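Local coordinates for protein alpha-/beta-galactoside alpha-2,3-sialyltransferase (Photobacterium phosphoreum, PDB 2ZWI) that probably transfers sialic acid from CMP-sialic acid to galactose-containing acceptors in alpha-2,3 linkage, and binds CMP and a zinc ion, at residues A[10-15]-A[80-85]; A[108-113]-A[169-174]; A[198-203]-A[308-313]; A[333-338]-A[358-363]. All blocks are in the same frame, centred on the assembly; numbering follows the deposited sequence. Where two conformers were deposited one is given.

Interaction 1. Residues A[10-15]-A[80-85]; sequences DRATLP and NGNTLW
Asp-10, at the end of strand 3-10, meets Asn-82 at the end of strand 74-82: ND2 of Asn-82 gives OD1 of Asp-10 a nearly straight bond of 2.8 Å that lies in the amide plane. The carboxylate reaches there because its CG stands opposite the backbone N (chi1 -174°). The same OD1 takes the backbone N of Ala-12 at 3.0 Å, from above the carboxylate plane, and closes an Asx turn.

Arg-11 then runs out as an extended chain over Trp-85. Its guanidinium lies flat on the indole, planes 10° apart, with NH2 of Arg-11 3.2 Å from CZ3 of Trp-85, and its CD covers the five-membered ring. A salt bridge from NH1 to Asp-88 holds the far end. Ala-12 adds only its CB, 3.9 Å from ND2 of Asn-82.

Pro-15 lays CG 3.6 Å from the same ND2, while OD1 of Asn-82 accepts from the backbone N of Trp-85 in an Asx motif, so both ends of the amide are fixed.

Pro-15 belongs to helix 14-26, which starts just after Thr-13 of the CMP pocket and also touches Tyr-110 of strand 104-110; Asp-112, in the loop after that strand, shares ND2 of Asn-82.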
# COMPACT_ATOMS: atom_id res chain seq x y z
N ASP A 10 -1.10 -5.34 -9.90
CA ASP A 10 -1.26 -4.11 -9.11
C ASP A 10 -1.28 -2.88 -10.01
O ASP A 10 -0.57 -2.82 -11.01
CB ASP A 10 -0.15 -3.94 -8.07
CG ASP A 10 -0.37 -2.73 -7.14
OD1 ASP A 10 -1.53 -2.37 -6.86
OD2 ASP A 10 0.63 -2.14 -6.69
N ARG A 11 -2.07 -1.90 -9.60
CA ARG A 11 -2.17 -0.60 -10.27
C ARG A 11 -1.40 0.48 -9.53
O ARG A 11 -1.08 1.52 -10.11
CB ARG A 11 -3.64 -0.17 -10.32
CG ARG A 11 -4.55 -1.15 -10.97
CD ARG A 11 -5.81 -0.44 -11.39
NE ARG A 11 -6.79 -1.40 -11.87
CZ ARG A 11 -7.96 -1.07 -12.41
NH1 ARG A 11 -8.79 -2.02 -12.82
NH2 ARG A 11 -8.30 0.21 -12.54
N ALA A 12 -1.16 0.26 -8.24
CA ALA A 12 -0.54 1.27 -7.38
C ALA A 12 0.94 0.96 -7.15
O ALA A 12 1.63 0.54 -8.08
CB ALA A 12 -1.30 1.34 -6.05
N THR A 13 1.43 1.16 -5.92
CA THR A 13 2.83 0.82 -5.62
C THR A 13 3.01 -0.09 -4.41
O THR A 13 3.91 -0.93 -4.42
CB THR A 13 3.72 2.07 -5.44
OG1 THR A 13 3.04 3.01 -4.60
CG2 THR A 13 4.02 2.73 -6.77
N LEU A 14 2.17 0.09 -3.38
CA LEU A 14 2.34 -0.65 -2.12
C LEU A 14 2.20 -2.15 -2.34
O LEU A 14 3.09 -2.90 -1.95
CB LEU A 14 1.40 -0.14 -1.02
CG LEU A 14 1.13 -1.04 0.20
CD1 LEU A 14 2.36 -1.26 1.06
CD2 LEU A 14 -0.00 -0.45 1.04
N PRO A 15 1.08 -2.61 -2.96
CA PRO A 15 1.01 -4.06 -3.26
C PRO A 15 2.17 -4.58 -4.12
O PRO A 15 2.61 -5.69 -3.91
CB PRO A 15 -0.34 -4.21 -3.98
CG PRO A 15 -1.16 -3.05 -3.47
CD PRO A 15 -0.15 -1.92 -3.37
N ASN A 80 -2.22 -12.82 -6.79
CA ASN A 80 -1.78 -11.81 -5.86
C ASN A 80 -2.18 -10.44 -6.42
O ASN A 80 -1.76 -10.06 -7.52
CB ASN A 80 -0.27 -11.92 -5.64
CG ASN A 80 0.16 -13.34 -5.21
OD1 ASN A 80 0.38 -14.23 -6.04
ND2 ASN A 80 0.27 -13.53 -3.91
N GLY A 81 -2.99 -9.70 -5.67
CA GLY A 81 -3.59 -8.46 -6.17
C GLY A 81 -3.69 -7.32 -5.18
O GLY A 81 -3.09 -7.36 -4.10
N ASN A 82 -4.45 -6.31 -5.57
CA ASN A 82 -4.63 -5.07 -4.83
C ASN A 82 -6.08 -5.09 -4.31
O ASN A 82 -7.01 -5.19 -5.10
CB ASN A 82 -4.38 -3.91 -5.81
CG ASN A 82 -4.69 -2.55 -5.24
OD1 ASN A 82 -5.74 -2.33 -4.64
ND2 ASN A 82 -3.78 -1.60 -5.45
N THR A 83 -6.25 -5.01 -2.99
CA THR A 83 -7.58 -5.12 -2.37
C THR A 83 -8.60 -4.10 -2.92
O THR A 83 -9.68 -4.49 -3.34
CB THR A 83 -7.47 -5.03 -0.83
OG1 THR A 83 -6.45 -5.93 -0.37
CG2 THR A 83 -8.79 -5.41 -0.18
N LEU A 84 -8.25 -2.81 -2.95
CA LEU A 84 -9.15 -1.81 -3.52
C LEU A 84 -9.56 -2.18 -4.95
O LEU A 84 -10.71 -2.02 -5.35
CB LEU A 84 -8.49 -0.42 -3.50
CG LEU A 84 -9.36 0.79 -3.91
CD1 LEU A 84 -10.53 0.96 -2.94
CD2 LEU A 84 -8.49 2.03 -3.96
N TRP A 85 -8.59 -2.67 -5.72
CA TRP A 85 -8.78 -3.05 -7.11
C TRP A 85 -9.01 -4.55 -7.26
O TRP A 85 -8.55 -5.17 -8.22
CB TRP A 85 -7.57 -2.58 -7.92
CG TRP A 85 -7.49 -1.09 -7.97
CD1 TRP A 85 -6.56 -0.29 -7.36
CD2 TRP A 85 -8.40 -0.21 -8.64
NE1 TRP A 85 -6.83 1.04 -7.63
CE2 TRP A 85 -7.95 1.11 -8.41
CE3 TRP A 85 -9.55 -0.41 -9.42
CZ2 TRP A 85 -8.61 2.22 -8.93
CZ3 TRP A 85 -10.20 0.69 -9.95
CH2 TRP A 85 -9.73 1.99 -9.70

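Interaction 2. Residues A[108-113]-A[169-174]; sequences NFYDDG and TYHMLR
Tyr-110 and His-171 stand side by side on one face of the sheet, pointing the same way, and their rings form an offset stack with centroids 4.1 Å apart and planes at 13°. CE2 of Tyr-110 comes to 3.5 Å from CG of His-171. The opposite face of the imidazole is covered by CG2 of Thr-169, and at its edge ND2 of Asn-108 makes a weak bond of 3.1 Å to NE2 of His-171, the amide turned 64° from the ring. With CG beside the backbone N in both residues (chi1 -66° in Tyr-110), the two rings leave adjacent strands in the same direction.

On the other face Phe-109 and Tyr-170 are also nearly parallel, but slid apart: centroids are 5.3 Å away, and CD2 of Phe-109 touches CE1 of Tyr-170 at 3.5 Å. Tyr-170 OH is bonded to Ile-159 O and Phe-162 N.

In the sheet itself, His-171 N donates to Phe-109 O at 2.7 Å, flanked by Phe-109 N to Thr-169 O and Asp-111 N to His-171 O. Where the strands stop, OD2 of Asp-111 accepts Leu-173 N at 2.9 Å from above the carboxylate plane and also bonds Tyr-117 OH. Beyond it, Gly-113 comes within about 6 Å of the bound CMP, nearest atoms.

Such parallel strands, ending together in loops beside the nucleotide, are characteristic of the Rossmann-like domains of GT-B glycosyltransferases.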
# COMPACT_ATOMS: atom_id res chain seq x y z
N ASN A 108 -4.26 -13.84 -2.60
CA ASN A 108 -3.57 -12.94 -1.68
C ASN A 108 -3.89 -11.50 -2.08
O ASN A 108 -3.49 -11.07 -3.17
CB ASN A 108 -2.05 -13.17 -1.72
CG ASN A 108 -1.65 -14.56 -1.24
OD1 ASN A 108 -1.20 -15.40 -2.02
ND2 ASN A 108 -1.83 -14.80 0.05
N PHE A 109 -4.62 -10.78 -1.22
CA PHE A 109 -4.92 -9.37 -1.43
C PHE A 109 -4.04 -8.47 -0.55
O PHE A 109 -3.93 -8.68 0.66
CB PHE A 109 -6.40 -9.06 -1.13
CG PHE A 109 -7.37 -9.60 -2.14
CD1 PHE A 109 -7.64 -8.90 -3.32
CD2 PHE A 109 -8.05 -10.80 -1.90
CE1 PHE A 109 -8.56 -9.39 -4.27
CE2 PHE A 109 -8.98 -11.30 -2.83
CZ PHE A 109 -9.23 -10.59 -4.02
N TYR A 110 -3.41 -7.48 -1.16
CA TYR A 110 -2.59 -6.50 -0.46
C TYR A 110 -3.26 -5.14 -0.49
O TYR A 110 -3.63 -4.66 -1.57
CB TYR A 110 -1.22 -6.40 -1.15
CG TYR A 110 -0.40 -7.66 -1.04
CD1 TYR A 110 -0.61 -8.73 -1.92
CD2 TYR A 110 0.58 -7.78 -0.07
CE1 TYR A 110 0.15 -9.90 -1.81
CE2 TYR A 110 1.35 -8.94 0.04
CZ TYR A 110 1.12 -9.98 -0.82
OH TYR A 110 1.87 -11.10 -0.70
N ASP A 111 -3.44 -4.51 0.68
CA ASP A 111 -4.05 -3.17 0.76
C ASP A 111 -3.38 -2.19 -0.20
O ASP A 111 -2.17 -2.25 -0.37
CB ASP A 111 -3.93 -2.59 2.18
CG ASP A 111 -4.86 -3.27 3.18
OD1 ASP A 111 -5.79 -3.99 2.77
OD2 ASP A 111 -4.63 -3.05 4.39
N ASP A 112 -4.16 -1.29 -0.78
CA ASP A 112 -3.69 -0.25 -1.71
C ASP A 112 -3.02 0.92 -0.97
O ASP A 112 -2.04 1.49 -1.45
CB ASP A 112 -4.89 0.23 -2.55
CG ASP A 112 -4.56 1.37 -3.50
OD1 ASP A 112 -4.34 1.09 -4.70
OD2 ASP A 112 -4.58 2.54 -3.07
N GLY A 113 -3.57 1.27 0.19
CA GLY A 113 -3.14 2.45 0.94
C GLY A 113 -4.23 2.91 1.89
O GLY A 113 -4.95 2.10 2.47
N THR A 169 -5.92 -14.88 1.66
CA THR A 169 -5.22 -14.12 2.71
C THR A 169 -5.28 -12.61 2.39
O THR A 169 -5.06 -12.20 1.26
CB THR A 169 -3.78 -14.60 2.91
OG1 THR A 169 -3.79 -15.96 3.39
CG2 THR A 169 -3.03 -13.73 3.92
N TYR A 170 -5.62 -11.82 3.41
CA TYR A 170 -5.59 -10.35 3.31
C TYR A 170 -4.36 -9.84 4.02
O TYR A 170 -4.25 -9.91 5.25
CB TYR A 170 -6.85 -9.72 3.90
CG TYR A 170 -8.06 -9.94 3.02
CD1 TYR A 170 -8.24 -9.17 1.88
CD2 TYR A 170 -8.98 -10.94 3.31
CE1 TYR A 170 -9.31 -9.37 1.05
CE2 TYR A 170 -10.08 -11.15 2.47
CZ TYR A 170 -10.23 -10.35 1.34
OH TYR A 170 -11.29 -10.51 0.49
N HIS A 171 -3.42 -9.34 3.24
CA HIS A 171 -2.22 -8.72 3.79
C HIS A 171 -2.56 -7.26 4.06
O HIS A 171 -2.81 -6.49 3.12
CB HIS A 171 -1.08 -8.87 2.82
CG HIS A 171 -0.80 -10.29 2.42
ND1 HIS A 171 0.30 -10.98 2.86
CD2 HIS A 171 -1.48 -11.14 1.62
CE1 HIS A 171 0.30 -12.19 2.34
NE2 HIS A 171 -0.77 -12.32 1.58
N MET A 172 -2.60 -6.87 5.33
CA MET A 172 -3.10 -5.55 5.68
C MET A 172 -2.05 -4.60 6.24
O MET A 172 -1.20 -4.98 7.04
CB MET A 172 -4.25 -5.67 6.70
CG MET A 172 -5.47 -6.47 6.21
SD MET A 172 -6.79 -6.43 7.45
CE MET A 172 -7.34 -4.72 7.26
N LEU A 173 -2.14 -3.35 5.82
CA LEU A 173 -1.32 -2.29 6.37
C LEU A 173 -1.37 -2.28 7.88
O LEU A 173 -0.33 -2.19 8.54
CB LEU A 173 -1.81 -0.94 5.85
CG LEU A 173 -0.96 -0.08 4.92
CD1 LEU A 173 0.32 -0.75 4.42
CD2 LEU A 173 -1.81 0.50 3.81
N ARG A 174 -2.57 -2.40 8.43
CA ARG A 174 -2.75 -2.40 9.87
C ARG A 174 -3.83 -3.42 10.22
O ARG A 174 -5.00 -3.07 10.33
CB ARG A 174 -3.14 -0.99 10.38
CG ARG A 174 -2.02 0.07 10.32
CD ARG A 174 -0.87 -0.23 11.33
NE ARG A 174 -1.34 -0.26 12.72
CZ ARG A 174 -1.32 0.79 13.54
NH1 ARG A 174 -0.84 1.95 13.14
NH2 ARG A 174 -1.78 0.66 14.77
O HOH W 1 -5.81 -6.67 2.34

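Interaction 3. Residues A[198-203]-A[308-313]; sequences MKWDYF and LIMTDA
Met-310 is wedged among the aromatic side chains of the loop 198-203. Its CE meets Trp-200 at CE3, 3.4 Å away, and its SD lies 3.8 Å from CD1 of Tyr-202; the sulfur is oblique to both rings, as in loose Met-aromatic contacts. Bends at chi2 and chi3 (59° and 86°) fold the chain back to put the methyl there. Ile-309 adds CG2, 3.7 Å from CE3 of Trp-200. Phe-203 lies over the backbone instead: the carbonyl O of Met-310 sits over one face of the ring, 3.3 Å from CD1 of Phe-203, and CA of Thr-311 faces the same ring in a CH-pi contact.

A water completes this shell. It donates to Trp-200 O and to Met-310 O, both at 2.6 Å, and accepts Phe-203 N at 2.9 Å.

Farther out, a Schellman motif with Asp-312 as its positive-phi residue ends helix 305-310 just past these contacts. Trp-200 leans on Leu-14 and Gln-18 of helix 14-26, and its NE1 bonds a glycerol probably left from crystallisation; Met-310 also touches Thr-21 and Phe-214. Glu-306 of the CMP site lies one turn back from Met-310.

The side-chain contacts are thus mostly apolar or aromatic, with one backbone carbonyl on the Phe-203 face, and the hydrogen bonds between the segments run through water: hydrophobic packing and bridging water join the loop after strand 195-197 to helix 305-310.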
# COMPACT_ATOMS: atom_id res chain seq x y z
N MET A 198 1.06 -6.85 7.33
CA MET A 198 2.18 -6.57 6.43
C MET A 198 3.46 -6.40 7.24
O MET A 198 3.49 -5.65 8.23
CB MET A 198 1.95 -5.32 5.59
CG MET A 198 1.08 -5.53 4.38
SD MET A 198 0.97 -4.01 3.43
CE MET A 198 -0.26 -4.43 2.21
N LYS A 199 4.51 -7.11 6.82
CA LYS A 199 5.82 -7.03 7.47
C LYS A 199 6.80 -6.17 6.66
O LYS A 199 6.71 -6.09 5.43
CB LYS A 199 6.41 -8.42 7.72
CG LYS A 199 5.52 -9.32 8.57
CD LYS A 199 5.14 -8.70 9.92
CE LYS A 199 6.29 -8.76 10.90
NZ LYS A 199 5.79 -8.63 12.30
N TRP A 200 7.73 -5.54 7.37
CA TRP A 200 8.66 -4.60 6.75
C TRP A 200 10.12 -4.86 7.16
O TRP A 200 11.02 -4.07 6.85
CB TRP A 200 8.24 -3.15 7.07
CG TRP A 200 6.86 -2.78 6.50
CD1 TRP A 200 5.67 -2.74 7.17
CD2 TRP A 200 6.56 -2.40 5.14
NE1 TRP A 200 4.66 -2.36 6.32
CE2 TRP A 200 5.17 -2.15 5.07
CE3 TRP A 200 7.34 -2.24 3.98
CZ2 TRP A 200 4.53 -1.76 3.89
CZ3 TRP A 200 6.70 -1.86 2.79
CH2 TRP A 200 5.31 -1.61 2.77
N ASP A 201 10.34 -5.98 7.83
CA ASP A 201 11.66 -6.31 8.38
C ASP A 201 12.32 -7.47 7.63
O ASP A 201 13.17 -8.16 8.17
CB ASP A 201 11.52 -6.66 9.87
CG ASP A 201 10.59 -7.84 10.12
OD1 ASP A 201 9.98 -8.37 9.16
OD2 ASP A 201 10.45 -8.25 11.29
N TYR A 202 11.91 -7.67 6.38
CA TYR A 202 12.47 -8.72 5.53
C TYR A 202 13.98 -8.62 5.36
O TYR A 202 14.68 -9.64 5.32
CB TYR A 202 11.79 -8.73 4.15
CG TYR A 202 10.36 -9.24 4.18
CD1 TYR A 202 9.29 -8.36 4.33
CD2 TYR A 202 10.09 -10.61 4.07
CE1 TYR A 202 7.98 -8.82 4.36
CE2 TYR A 202 8.78 -11.08 4.11
CZ TYR A 202 7.73 -10.18 4.24
OH TYR A 202 6.44 -10.65 4.29
N PHE A 203 14.49 -7.39 5.27
CA PHE A 203 15.93 -7.19 5.05
C PHE A 203 16.81 -7.72 6.18
O PHE A 203 18.00 -7.95 5.99
CB PHE A 203 16.25 -5.72 4.73
CG PHE A 203 16.27 -5.41 3.26
CD1 PHE A 203 15.23 -5.83 2.42
CD2 PHE A 203 17.32 -4.67 2.71
CE1 PHE A 203 15.26 -5.54 1.04
CE2 PHE A 203 17.34 -4.36 1.34
CZ PHE A 203 16.32 -4.80 0.51
N LEU A 308 11.81 2.99 0.82
CA LEU A 308 12.62 3.47 1.93
C LEU A 308 12.42 2.61 3.17
O LEU A 308 13.37 2.31 3.90
CB LEU A 308 12.29 4.93 2.30
CG LEU A 308 12.40 6.01 1.22
CD1 LEU A 308 12.13 7.40 1.81
CD2 LEU A 308 13.74 5.97 0.56
N ILE A 309 11.16 2.25 3.43
CA ILE A 309 10.85 1.42 4.59
C ILE A 309 11.50 0.04 4.44
O ILE A 309 12.18 -0.44 5.36
CB ILE A 309 9.32 1.28 4.82
CG1 ILE A 309 8.69 2.65 5.10
CG2 ILE A 309 9.06 0.33 5.99
CD1 ILE A 309 7.17 2.70 4.91
N MET A 310 11.28 -0.60 3.29
CA MET A 310 11.72 -1.98 3.10
C MET A 310 13.25 -2.11 3.16
O MET A 310 13.77 -3.11 3.66
CB MET A 310 11.16 -2.57 1.79
CG MET A 310 11.23 -4.09 1.71
SD MET A 310 10.33 -4.91 3.04
CE MET A 310 8.68 -4.97 2.36
N THR A 311 13.95 -1.07 2.67
CA THR A 311 15.41 -1.06 2.64
C THR A 311 16.05 -0.53 3.94
O THR A 311 17.27 -0.35 4.01
CB THR A 311 15.97 -0.30 1.39
OG1 THR A 311 15.55 1.08 1.39
CG2 THR A 311 15.51 -0.96 0.10
N ASP A 312 15.21 -0.31 4.95
CA ASP A 312 15.61 0.24 6.25
C ASP A 312 16.36 1.58 6.12
O ASP A 312 17.41 1.78 6.74
CB ASP A 312 16.42 -0.81 7.05
CG ASP A 312 16.57 -0.46 8.52
OD1 ASP A 312 17.55 -0.93 9.12
OD2 ASP A 312 15.73 0.29 9.08
N ALA A 313 15.83 2.48 5.30
CA ALA A 313 16.42 3.81 5.14
C ALA A 313 15.46 4.85 5.70
O ALA A 313 14.96 5.70 4.97
CB ALA A 313 16.74 4.07 3.68
O HOH W 2 13.12 -4.85 5.54
O HOH W 3 12.19 -1.28 8.36

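Interaction 4. Residues A[333-338]-A[358-363]; sequences VENKFI and LNIVNR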
# COMPACT_ATOMS: atom_id res chain seq x y z
N VAL A 333 9.42 5.45 14.22
CA VAL A 333 9.69 6.80 13.73
C VAL A 333 8.66 7.80 14.29
O VAL A 333 7.46 7.58 14.20
CB VAL A 333 9.96 6.89 12.16
CG1 VAL A 333 9.54 5.62 11.44
CG2 VAL A 333 9.40 8.16 11.51
N GLU A 334 9.16 8.85 14.92
CA GLU A 334 8.29 9.86 15.52
C GLU A 334 7.50 10.65 14.48
O GLU A 334 8.07 11.18 13.53
CB GLU A 334 9.12 10.82 16.37
CG GLU A 334 8.30 11.94 17.02
CD GLU A 334 9.15 13.09 17.56
OE1 GLU A 334 10.37 13.13 17.29
OE2 GLU A 334 8.58 13.97 18.25
N ASN A 335 6.18 10.73 14.66
CA ASN A 335 5.33 11.57 13.83
C ASN A 335 5.10 12.92 14.52
O ASN A 335 4.42 12.97 15.54
CB ASN A 335 4.00 10.87 13.56
CG ASN A 335 3.15 11.57 12.50
OD1 ASN A 335 2.00 11.20 12.29
ND2 ASN A 335 3.70 12.57 11.84
N LYS A 336 5.67 14.00 13.98
CA LYS A 336 5.58 15.30 14.64
C LYS A 336 4.26 16.05 14.41
O LYS A 336 3.80 16.78 15.29
CB LYS A 336 6.78 16.19 14.30
CG LYS A 336 8.10 15.69 14.89
CD LYS A 336 9.16 16.77 14.83
CE LYS A 336 10.49 16.28 15.35
NZ LYS A 336 10.45 15.93 16.78
N PHE A 337 3.67 15.88 13.22
CA PHE A 337 2.42 16.56 12.85
C PHE A 337 1.91 16.01 11.52
O PHE A 337 2.71 15.56 10.70
CB PHE A 337 2.62 18.09 12.73
CG PHE A 337 3.73 18.50 11.78
CD1 PHE A 337 3.49 18.63 10.42
CD2 PHE A 337 5.02 18.74 12.26
CE1 PHE A 337 4.51 19.00 9.54
CE2 PHE A 337 6.04 19.11 11.39
CZ PHE A 337 5.78 19.24 10.03
N ILE A 338 0.59 16.00 11.32
CA ILE A 338 0.02 15.76 9.99
C ILE A 338 -1.01 16.85 9.66
O ILE A 338 -1.90 17.13 10.47
CB ILE A 338 -0.65 14.37 9.84
CG1 ILE A 338 0.29 13.23 10.28
CG2 ILE A 338 -1.07 14.13 8.39
CD1 ILE A 338 -0.35 11.83 10.14
N LEU A 358 -5.73 4.36 15.02
CA LEU A 358 -4.58 3.48 14.81
C LEU A 358 -3.29 3.96 15.47
O LEU A 358 -2.23 3.34 15.31
CB LEU A 358 -4.34 3.29 13.31
CG LEU A 358 -5.36 2.39 12.61
CD1 LEU A 358 -5.24 2.57 11.12
CD2 LEU A 358 -5.13 0.94 12.99
N ASN A 359 -3.38 5.07 16.19
CA ASN A 359 -2.24 5.70 16.84
C ASN A 359 -1.11 6.03 15.87
O ASN A 359 0.07 5.96 16.22
CB ASN A 359 -1.75 4.85 18.03
CG ASN A 359 -2.85 4.55 19.01
OD1 ASN A 359 -3.22 5.41 19.82
ND2 ASN A 359 -3.39 3.34 18.95
N ILE A 360 -1.48 6.36 14.64
CA ILE A 360 -0.54 6.84 13.63
C ILE A 360 -0.11 8.27 13.99
O ILE A 360 1.02 8.68 13.74
CB ILE A 360 -1.17 6.76 12.20
CG1 ILE A 360 -1.28 5.29 11.76
CG2 ILE A 360 -0.35 7.57 11.20
CD1 ILE A 360 -2.18 5.06 10.55
N VAL A 361 -1.04 9.00 14.60
CA VAL A 361 -0.83 10.39 14.97
C VAL A 361 -1.61 10.68 16.25
O VAL A 361 -2.74 10.22 16.42
CB VAL A 361 -1.28 11.35 13.81
CG1 VAL A 361 -2.78 11.19 13.49
CG2 VAL A 361 -0.90 12.82 14.09
N ASN A 362 -0.96 11.41 17.16
CA ASN A 362 -1.62 11.93 18.36
C ASN A 362 -2.70 12.92 17.93
O ASN A 362 -2.48 13.72 17.01
CB ASN A 362 -0.57 12.64 19.24
CG ASN A 362 -1.05 12.88 20.66
OD1 ASN A 362 -0.59 12.23 21.60
ND2 ASN A 362 -1.96 13.82 20.83
N ARG A 363 -3.86 12.86 18.58
CA ARG A 363 -4.97 13.78 18.33
C ARG A 363 -4.53 15.26 18.42
O ARG A 363 -5.02 16.11 17.68
CB ARG A 363 -6.12 13.49 19.32
CG ARG A 363 -7.36 14.37 19.16
CD ARG A 363 -8.44 14.04 20.20
NE ARG A 363 -9.40 13.04 19.70
CZ ARG A 363 -9.30 11.73 19.88
NH1 ARG A 363 -8.27 11.21 20.55
NH2 ARG A 363 -10.24 10.93 19.38
O HOH W 4 1.76 12.42 16.68
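Asn-335 and Val-361 mark the nearest approach of the two backbones, their CA atoms 6.4 Å apart, with strand 334-340 on one side and an irregular loop on the other, too far for a beta bridge. A water spans the distance instead, donating to Asn-335 O and accepting Asn-362 N, each at 2.9 Å.

The side chain of Asn-335 points at the loop, its CG opposite the backbone N (chi1 -170°). This brings OD1 of Asn-335 to 3.1 Å from the carbonyl O of Ile-360; both are acceptors, so the approach is not a bond. At the other end of the amide, ND2 of Asn-335 makes two weak bonds, to Phe-337 O and to Val-318 O, which are consistent with OD1 facing the loop. There it also rests against the CB of Val-361, at 3.6 Å.

Strand 334-340, helix 350-357 and strand 366-368 make a beta-alpha-beta crossover between neighbouring parallel strands of the second sheet, and residues 358-363 are the return from helix to strand. A Schellman motif at Asn-359 ends the helix.

Ile-338 packs against Val-361. Its CD1 lies 3.8 Å from CB of Val-361, and its CG1 is 4.0 Å from CG2 of Val-361, the two side chains crossing at a slant. Ile-360 stays looser, its CG2 at 4.4 Å from CD1 of Ile-338. Met-355 of helix 350-357 and Phe-326 of helix 325-328 both touch Ile-338 and Ile-360.

Along the chain the four interactions come in series. Interactions 1 and 2, centres 8 Å apart, share the seven-stranded parallel sheet, where strands 74-82 and 104-110 are neighbours; Asn-82 and Asp-112 join them. Interaction 4, its centre about 25 Å from that of interaction 1, belongs to the six-stranded parallel sheet of the other half of the GT-B fold. Interaction 3 joins the halves: its Trp-200 and Met-198 pack on Leu-14 of interaction 1, and Met-198 meets Met-172 and Leu-173 of interaction 2. A second link runs from Arg-174 of interaction 2 to Leu-358 of interaction 4. Interaction 1 supplies Thr-13 to the CMP pocket; the others lie around the cleft between the halves.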